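Local coordinates for VIN1 (Oscarella pearsei, PDB 6BFI), which binds actin filaments and may play a role in cell-cell adhesion, at residues Ala72-Pro75 with Pro76-Gln79; Ala456-Val459 with Leu460-Gly464; Val544-Val547 with Glu548-Ser552; Val695-Met698 with Ala699-Met702. All blocks are in the same frame, centred on the assembly; numbering follows the deposited sequence.

Interaction 1: Ala72-Pro75 with Pro76-Gln79; sequences AELP and PSMQ
A72 meets P76 through its backbone O, which lies 3.6 Å from P76 CD. In an ordinary helix this carbonyl would receive an N-H from four residues on. P76 has none, so a ring carbon faces the oxygen instead. E73 also turns its O to the proline ring and to S77; its carboxylate goes elsewhere, to a salt bridge with R128. L74 does most of the work. Its O takes two donors: M78 N at 3.0 Å and S77 OG at 2.8 Å. The hydroxyl comes in at 28° to the carbonyl plane. S77 can reach back because chi1 of 55° places OG between its own N and carbonyl carbon. L74 CG lies 3.8 Å from M78 SD, with the thioether slanting across the leucine. The methionine chain is bent at chi3, and its CE curls back to 3.6 Å from P75 CA. The rings of P75 and P76 lie side by side, as the bond between them requires. P75 O accepts Q79 N at 2.9 Å in a nearly straight bond. L74 and M78 also touch L122 of helix 102-145, and helix 41-59. Two successive prolines inside a helix that resumes normal bonding after them are characteristic of a proline kink, here near the start of helix 68-97 in an all-helical bundle.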
loop_
_atom_site.group_PDB
_atom_site.type_symbol
_atom_site.label_atom_id
_atom_site.label_comp_id
_atom_site.label_asym_id
_atom_site.label_seq_id
_atom_site.Cartn_x
_atom_site.Cartn_y
_atom_site.Cartn_z
ATOM N N ALA A 72 -24.755 29.386 14.949
ATOM C CA ALA A 72 -24.553 30.569 14.120
ATOM C C ALA A 72 -24.434 30.224 12.641
ATOM O O ALA A 72 -24.884 31.002 11.792
ATOM C CB ALA A 72 -23.306 31.326 14.579
ATOM N N GLU A 73 -23.846 29.072 12.313
ATOM C CA GLU A 73 -23.645 28.683 10.923
ATOM C C GLU A 73 -24.853 27.988 10.310
ATOM O O GLU A 73 -24.907 27.847 9.084
ATOM C CB GLU A 73 -22.423 27.765 10.806
ATOM C CG GLU A 73 -21.103 28.428 11.168
ATOM C CD GLU A 73 -19.971 27.429 11.304
ATOM O OE1 GLU A 73 -20.209 26.225 11.064
ATOM O OE2 GLU A 73 -18.846 27.845 11.653
ATOM N N LEU A 74 -25.822 27.555 11.124
ATOM C CA LEU A 74 -26.955 26.807 10.574
ATOM C C LEU A 74 -27.913 27.676 9.755
ATOM O O LEU A 74 -28.245 27.285 8.619
ATOM C CB LEU A 74 -27.677 26.073 11.709
ATOM C CG LEU A 74 -28.838 25.142 11.369
ATOM C CD1 LEU A 74 -28.359 23.982 10.517
ATOM C CD2 LEU A 74 -29.496 24.640 12.648
ATOM N N PRO A 75 -28.400 28.822 10.244
ATOM C CA PRO A 75 -29.467 29.551 9.522
ATOM C C PRO A 75 -29.082 29.935 8.100
ATOM O O PRO A 75 -29.899 29.746 7.185
ATOM C CB PRO A 75 -29.706 30.790 10.400
ATOM C CG PRO A 75 -29.335 30.343 11.758
ATOM C CD PRO A 75 -28.159 29.421 11.573
ATOM N N PRO A 76 -27.882 30.492 7.852
ATOM C CA PRO A 76 -27.565 30.869 6.460
ATOM C C PRO A 76 -27.635 29.707 5.484
ATOM O O PRO A 76 -28.182 29.856 4.382
ATOM C CB PRO A 76 -26.145 31.440 6.567
ATOM C CG PRO A 76 -26.046 31.920 7.959
ATOM C CD PRO A 76 -26.793 30.903 8.760
ATOM N N SER A 77 -27.103 28.543 5.861
ATOM C CA SER A 77 -27.181 27.383 4.979
ATOM C C SER A 77 -28.622 26.913 4.811
ATOM O O SER A 77 -29.027 26.521 3.706
ATOM C CB SER A 77 -26.297 26.255 5.513
ATOM O OG SER A 77 -26.626 25.933 6.852
ATOM N N MET A 78 -29.412 26.953 5.892
ATOM C CA MET A 78 -30.820 26.568 5.789
ATOM C C MET A 78 -31.555 27.439 4.775
ATOM O O MET A 78 -32.181 26.930 3.833
ATOM C CB MET A 78 -31.495 26.655 7.159
ATOM C CG MET A 78 -31.069 25.579 8.142
ATOM S SD MET A 78 -32.141 25.487 9.594
ATOM C CE MET A 78 -31.999 27.143 10.251
ATOM N N GLN A 79 -31.488 28.762 4.953
ATOM C CA GLN A 79 -32.152 29.676 4.031
ATOM C C GLN A 79 -31.616 29.524 2.612
ATOM O O GLN A 79 -32.376 29.647 1.644
ATOM C CB GLN A 79 -31.983 31.115 4.519
ATOM C CG GLN A 79 -32.880 32.134 3.836
ATOM C CD GLN A 79 -32.783 33.506 4.479
ATOM O OE1 GLN A 79 -31.747 33.871 5.035
ATOM N NE2 GLN A 79 -33.869 34.272 4.413
#

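Interaction 2: Ala456-Val459 with Leu460-Gly464; sequences ARVV and LENPG
R457 and E461 lie side by side, one turn apart, and point the same way. The carboxylate does not meet the guanidinium head. It rests against the aliphatic part of the arginine, with E461 OE2 3.4 Å from R457 CG. The two flat groups are turned 41° against each other, and R457 NH1 stays 4.9 Å from E461 OE2. R457 bends at chi3, and its guanidinium ends on the side away from the carboxylate. E461 OE1 also faces R457 O, another acceptor, so that approach offers no bond. E461 N donates to R457 O at 3.2 Å.

V458 and N462 approach differently. N462 CG stands anti to its own carbonyl carbon (chi1 -76°), which turns the amide back over the helix end. N462 CB lies 3.3 Å from V458 O, and ND2 makes a weak bond to the same oxygen at 3.4 Å. ND2 also bonds S222 O. N462 N closes the last turn on V459 O at 3.1 Å. V459 itself packs on A468 and L472 of helix 466-493. With an alanine at E461, the carboxylate against R457 CG would be gone, and the arginine chain would probably be freer to turn and lose a nearby opposite charge.

The chemistry implies that helix 452-460 is finished by backbone donors, with the N462 amide adding a weak bond. The opposite charges of R457 and E461 are near but not in contact, so any attraction is probably weaker than in a salt bridge.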
loop_
_atom_site.group_PDB
_atom_site.type_symbol
_atom_site.label_atom_id
_atom_site.label_comp_id
_atom_site.label_asym_id
_atom_site.label_seq_id
_atom_site.Cartn_x
_atom_site.Cartn_y
_atom_site.Cartn_z
ATOM N N ALA A 456 18.296 -0.884 28.203
ATOM C CA ALA A 456 19.332 -1.820 28.624
ATOM C C ALA A 456 20.412 -1.124 29.437
ATOM O O ALA A 456 21.023 -1.745 30.312
ATOM C CB ALA A 456 19.943 -2.514 27.407
ATOM N N ARG A 457 20.658 0.159 29.172
ATOM C CA ARG A 457 21.626 0.904 29.965
ATOM C C ARG A 457 21.079 1.254 31.344
ATOM O O ARG A 457 21.852 1.349 32.302
ATOM C CB ARG A 457 22.055 2.174 29.227
ATOM C CG ARG A 457 23.406 2.718 29.674
ATOM C CD ARG A 457 23.805 3.965 28.901
ATOM N NE ARG A 457 23.986 3.707 27.476
ATOM C CZ ARG A 457 25.143 3.358 26.923
ATOM N NH1 ARG A 457 26.227 3.219 27.676
ATOM N NH2 ARG A 457 25.219 3.145 25.616
ATOM N N VAL A 458 19.761 1.444 31.467
ATOM C CA VAL A 458 19.168 1.607 32.789
ATOM C C VAL A 458 19.303 0.321 33.589
ATOM O O VAL A 458 19.614 0.351 34.787
ATOM C CB VAL A 458 17.696 2.046 32.684
ATOM C CG1 VAL A 458 17.060 2.103 34.074
ATOM C CG2 VAL A 458 17.585 3.394 31.993
ATOM N N VAL A 459 19.072 -0.827 32.947
ATOM C CA VAL A 459 19.251 -2.090 33.657
ATOM C C VAL A 459 20.713 -2.286 34.040
ATOM O O VAL A 459 21.023 -2.722 35.156
ATOM C CB VAL A 459 18.725 -3.264 32.815
ATOM C CG1 VAL A 459 19.158 -4.591 33.427
ATOM C CG2 VAL A 459 17.219 -3.197 32.724
ATOM N N LEU A 460 21.632 -1.949 33.131
ATOM C CA LEU A 460 23.055 -2.158 33.380
ATOM C C LEU A 460 23.515 -1.437 34.643
ATOM O O LEU A 460 24.340 -1.962 35.400
ATOM C CB LEU A 460 23.871 -1.685 32.179
ATOM C CG LEU A 460 25.392 -1.741 32.337
ATOM C CD1 LEU A 460 25.888 -3.181 32.324
ATOM C CD2 LEU A 460 26.083 -0.912 31.266
ATOM N N GLU A 461 22.993 -0.235 34.890
ATOM C CA GLU A 461 23.416 0.580 36.020
ATOM C C GLU A 461 22.429 0.529 37.184
ATOM O O GLU A 461 22.479 1.389 38.072
ATOM C CB GLU A 461 23.640 2.022 35.565
ATOM C CG GLU A 461 24.897 2.193 34.718
ATOM C CD GLU A 461 24.657 3.001 33.459
ATOM O OE1 GLU A 461 23.761 3.870 33.469
ATOM O OE2 GLU A 461 25.364 2.763 32.455
ATOM N N ASN A 462 21.544 -0.472 37.207
ATOM C CA ASN A 462 20.579 -0.647 38.295
ATOM C C ASN A 462 20.253 -2.128 38.436
ATOM O O ASN A 462 19.125 -2.560 38.182
ATOM C CB ASN A 462 19.311 0.168 38.032
ATOM C CG ASN A 462 19.501 1.645 38.304
ATOM O OD1 ASN A 462 20.009 2.032 39.355
ATOM N ND2 ASN A 462 19.096 2.482 37.354
ATOM N N PRO A 463 21.224 -2.936 38.878
ATOM C CA PRO A 463 21.021 -4.399 38.865
ATOM C C PRO A 463 19.817 -4.868 39.669
ATOM O O PRO A 463 18.981 -5.618 39.149
ATOM C CB PRO A 463 22.338 -4.936 39.450
ATOM C CG PRO A 463 23.317 -3.814 39.311
ATOM C CD PRO A 463 22.519 -2.565 39.470
ATOM N N GLY A 464 19.699 -4.444 40.924
ATOM C CA GLY A 464 18.623 -4.924 41.770
ATOM C C GLY A 464 17.281 -4.258 41.540
ATOM O O GLY A 464 16.486 -4.125 42.473
#

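Interaction 3: Val544-Val547 with Glu548-Ser552; sequences VAKV and EADNS
K546 reaches forward one turn to D550, and its chain shows how. CB points away from the residues that follow. CG lies anti to the backbone N (chi1 161°), and the chain then bends at chi2 (70°), which brings the rest of it round to the acid. CD comes to 3.5 Å from D550 OD1. CE lies 3.2 Å from D550 OD2, against the carboxylate. NZ ends 3.3 Å from D550 OD1 in a salt bridge whose hydrogen bond is weak. D550 OD2 is nearly as close to NZ, at 3.5 Å, so the ammonium sits beside both oxygens. The two side chains cross at a slant.

D550 OD1 also lies 3.1 Å from K546 O. Both are acceptors, so the lysine's positive charge probably eases this approach. The main chain links the same two residues: D550 N donates to K546 O at 2.9 Å. Matching bonds run from E548 N to V544 O and from A549 N to A545 O. The last, N551 N to V547 O, is 3.1 Å long. S552 N then bonds A549 O.

The helix end also has outside partners. N551 ND2 bonds D749, and D550 O takes K750 NZ, so this end meets the start of helix 750-760. V544 packs on F499 and M500 of helix 496-519, and A545 and A549 on L561 of helix 555-569. A lysine and an aspartate four residues apart on the outer face are a classic i to i+4 helix salt bridge, placed here on the final turns of helix 524-550 within a helical bundle.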
loop_
_atom_site.group_PDB
_atom_site.type_symbol
_atom_site.label_atom_id
_atom_site.label_comp_id
_atom_site.label_asym_id
_atom_site.label_seq_id
_atom_site.Cartn_x
_atom_site.Cartn_y
_atom_site.Cartn_z
ATOM N N VAL A 544 10.484 -18.994 5.631
ATOM C CA VAL A 544 10.165 -18.560 4.274
ATOM C C VAL A 544 9.207 -19.545 3.615
ATOM O O VAL A 544 8.277 -19.147 2.902
ATOM C CB VAL A 544 11.454 -18.371 3.454
ATOM C CG1 VAL A 544 11.121 -18.067 2.002
ATOM C CG2 VAL A 544 12.287 -17.252 4.054
ATOM N N ALA A 545 9.396 -20.844 3.866
ATOM C CA ALA A 545 8.441 -21.828 3.367
ATOM C C ALA A 545 7.055 -21.613 3.962
ATOM O O ALA A 545 6.046 -21.832 3.283
ATOM C CB ALA A 545 8.936 -23.244 3.664
ATOM N N LYS A 546 6.985 -21.177 5.222
ATOM C CA LYS A 546 5.696 -20.893 5.846
ATOM C C LYS A 546 5.003 -19.722 5.159
ATOM O O LYS A 546 3.803 -19.779 4.861
ATOM C CB LYS A 546 5.893 -20.614 7.337
ATOM C CG LYS A 546 4.750 -19.871 8.013
ATOM C CD LYS A 546 3.506 -20.734 8.148
ATOM C CE LYS A 546 2.469 -20.054 9.030
ATOM N NZ LYS A 546 1.199 -20.828 9.118
ATOM N N VAL A 547 5.750 -18.646 4.892
ATOM C CA VAL A 547 5.178 -17.504 4.184
ATOM C C VAL A 547 4.708 -17.916 2.793
ATOM O O VAL A 547 3.620 -17.528 2.351
ATOM C CB VAL A 547 6.195 -16.349 4.122
ATOM C CG1 VAL A 547 5.798 -15.341 3.049
ATOM C CG2 VAL A 547 6.300 -15.667 5.477
ATOM N N GLU A 548 5.510 -18.717 2.086
ATOM C CA GLU A 548 5.129 -19.122 0.736
ATOM C C GLU A 548 3.898 -20.018 0.748
ATOM O O GLU A 548 3.050 -19.929 -0.149
ATOM C CB GLU A 548 6.294 -19.827 0.047
ATOM C CG GLU A 548 6.765 -19.120 -1.206
ATOM C CD GLU A 548 5.681 -18.990 -2.257
ATOM O OE1 GLU A 548 5.381 -19.999 -2.930
ATOM O OE2 GLU A 548 5.127 -17.880 -2.404
ATOM N N ALA A 549 3.782 -20.891 1.749
ATOM C CA ALA A 549 2.608 -21.750 1.844
ATOM C C ALA A 549 1.358 -20.942 2.171
ATOM O O ALA A 549 0.287 -21.185 1.599
ATOM C CB ALA A 549 2.837 -22.839 2.893
ATOM N N ASP A 550 1.475 -19.972 3.085
ATOM C CA ASP A 550 0.326 -19.139 3.429
ATOM C C ASP A 550 -0.193 -18.357 2.230
ATOM O O ASP A 550 -1.406 -18.154 2.104
ATOM C CB ASP A 550 0.699 -18.173 4.553
ATOM C CG ASP A 550 0.892 -18.870 5.880
ATOM O OD1 ASP A 550 0.939 -20.122 5.898
ATOM O OD2 ASP A 550 1.003 -18.166 6.905
ATOM N N ASN A 551 0.700 -17.923 1.343
ATOM C CA ASN A 551 0.327 -17.078 0.217
ATOM C C ASN A 551 -0.383 -17.836 -0.899
ATOM O O ASN A 551 -0.863 -17.203 -1.846
ATOM C CB ASN A 551 1.578 -16.385 -0.337
ATOM C CG ASN A 551 1.252 -15.319 -1.363
ATOM O OD1 ASN A 551 0.682 -14.278 -1.035
ATOM N ND2 ASN A 551 1.617 -15.573 -2.617
ATOM N N SER A 552 -0.480 -19.159 -0.814
ATOM C CA SER A 552 -1.091 -19.964 -1.860
ATOM C C SER A 552 -2.403 -20.563 -1.375
ATOM O O SER A 552 -2.506 -21.015 -0.230
ATOM C CB SER A 552 -0.150 -21.085 -2.312
ATOM O OG SER A 552 -0.772 -21.905 -3.287
#

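Interaction 4: Val695-Met698 with Ala699-Met702; sequences VKQM and ARKM
Q697 and R700 are joined by their side chains: R700 NH1 donates to Q697 OE1 at 3.0 Å. The N-H...O angle of 131° shows a bent bond. The donor lies in the plane of the amide carbonyl, while OE1 stands 24° out of the guanidinium plane. The two flat groups are nearly perpendicular, at 82°. Q697 can do this because its chain bends at chi2, which lifts OE1 toward the arginine. R700 is extended from CG to NE and runs back over K696. One face of its guanidinium covers K696 C, and CZ lies 4.0 Å from K696 CB.

The other nitrogens are also used. R700 NE makes a salt bridge to E655, and NH2 is bonded elsewhere in the chain. K696 NZ pairs with D682, with the like charge of K835 close by. K701 NZ pairs with E728, while K701 CE packs 3.6 Å from Q697 CG. A leucine in place of R700 would probably leave E655 without its charge partner and Q697 OE1 without this donor.

The backbone carbonyls of V695 to M698 each accept the N-H four residues on, all at 2.9 Å. V695, M698 and M702 face hydrophobic side chains of helix 786-817. The pairing of R700 and K701 with acids of neighbouring helices, on a helix whose other side is apolar, is consistent with helix 690-710 being packed among several others in a helical bundle of a vinculin-family protein.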
loop_
_atom_site.group_PDB
_atom_site.type_symbol
_atom_site.label_atom_id
_atom_site.label_comp_id
_atom_site.label_asym_id
_atom_site.label_seq_id
_atom_site.Cartn_x
_atom_site.Cartn_y
_atom_site.Cartn_z
ATOM N N VAL A 695 -12.564 -1.920 -20.630
ATOM C CA VAL A 695 -11.667 -0.809 -20.331
ATOM C C VAL A 695 -11.563 0.138 -21.521
ATOM O O VAL A 695 -11.570 1.364 -21.355
ATOM C CB VAL A 695 -10.291 -1.340 -19.900
ATOM C CG1 VAL A 695 -9.315 -0.205 -19.801
ATOM C CG2 VAL A 695 -10.399 -2.054 -18.562
ATOM N N LYS A 696 -11.463 -0.406 -22.736
ATOM C CA LYS A 696 -11.432 0.444 -23.924
ATOM C C LYS A 696 -12.720 1.248 -24.051
ATOM O O LYS A 696 -12.689 2.460 -24.300
ATOM C CB LYS A 696 -11.198 -0.402 -25.174
ATOM C CG LYS A 696 -9.748 -0.479 -25.619
ATOM C CD LYS A 696 -9.613 -1.318 -26.878
ATOM C CE LYS A 696 -8.203 -1.266 -27.432
ATOM N NZ LYS A 696 -8.045 -2.121 -28.645
ATOM N N GLN A 697 -13.866 0.583 -23.877
ATOM C CA GLN A 697 -15.143 1.291 -23.912
ATOM C C GLN A 697 -15.187 2.398 -22.865
ATOM O O GLN A 697 -15.657 3.511 -23.142
ATOM C CB GLN A 697 -16.289 0.300 -23.701
ATOM C CG GLN A 697 -17.683 0.892 -23.852
ATOM C CD GLN A 697 -18.156 0.943 -25.295
ATOM O OE1 GLN A 697 -17.354 1.021 -26.228
ATOM N NE2 GLN A 697 -19.469 0.890 -25.485
ATOM N N MET A 698 -14.683 2.117 -21.660
ATOM C CA MET A 698 -14.668 3.126 -20.607
ATOM C C MET A 698 -13.783 4.307 -20.985
ATOM O O MET A 698 -14.106 5.460 -20.676
ATOM C CB MET A 698 -14.201 2.500 -19.293
ATOM C CG MET A 698 -14.374 3.396 -18.080
ATOM S SD MET A 698 -13.948 2.559 -16.541
ATOM C CE MET A 698 -14.849 1.023 -16.737
ATOM N N ALA A 699 -12.661 4.039 -21.658
ATOM C CA ALA A 699 -11.799 5.124 -22.119
ATOM C C ALA A 699 -12.513 5.990 -23.149
ATOM O O ALA A 699 -12.470 7.225 -23.073
ATOM C CB ALA A 699 -10.502 4.556 -22.695
ATOM N N ARG A 700 -13.176 5.356 -24.123
ATOM C CA ARG A 700 -13.952 6.107 -25.107
ATOM C C ARG A 700 -14.981 7.001 -24.423
ATOM O O ARG A 700 -15.067 8.206 -24.700
ATOM C CB ARG A 700 -14.642 5.142 -26.075
ATOM C CG ARG A 700 -13.708 4.200 -26.820
ATOM C CD ARG A 700 -14.494 3.270 -27.736
ATOM N NE ARG A 700 -13.652 2.241 -28.341
ATOM C CZ ARG A 700 -13.702 0.949 -28.031
ATOM N NH1 ARG A 700 -14.563 0.512 -27.123
ATOM N NH2 ARG A 700 -12.894 0.090 -28.637
ATOM N N LYS A 701 -15.763 6.420 -23.508
ATOM C CA LYS A 701 -16.776 7.190 -22.793
ATOM C C LYS A 701 -16.158 8.351 -22.024
ATOM O O LYS A 701 -16.718 9.455 -22.000
ATOM C CB LYS A 701 -17.553 6.272 -21.851
ATOM C CG LYS A 701 -18.375 5.202 -22.561
ATOM C CD LYS A 701 -19.014 4.249 -21.562
ATOM C CE LYS A 701 -19.924 3.246 -22.249
ATOM N NZ LYS A 701 -21.054 3.912 -22.950
ATOM N N MET A 702 -14.997 8.131 -21.401
ATOM C CA MET A 702 -14.365 9.198 -20.629
ATOM C C MET A 702 -13.883 10.326 -21.535
ATOM O O MET A 702 -13.950 11.505 -21.158
ATOM C CB MET A 702 -13.210 8.635 -19.801
ATOM C CG MET A 702 -12.572 9.645 -18.858
ATOM S SD MET A 702 -13.633 10.135 -17.475
ATOM C CE MET A 702 -13.654 8.629 -16.504
#

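In the fold
All four contacts are turns within single helices or at helix ends, spread along one chain in series. None touches another. Interactions 3 and 4 come nearest, with closest atoms about 24 Å apart and centres 39 Å apart. Interactions 2 and 4 are the most distant, with centres 67 Å apart on opposite sides of the chain's centre; interactions 1 and 3 also lie on opposite sides, 58 Å apart. Interactions 1 and 2 each sit 41 Å from the centre, one largely at the surface and one buried. Interaction 3, 20 Å from it, is the most central. Together they sample bundles of one elongated, all-helical, vinculin-family molecule.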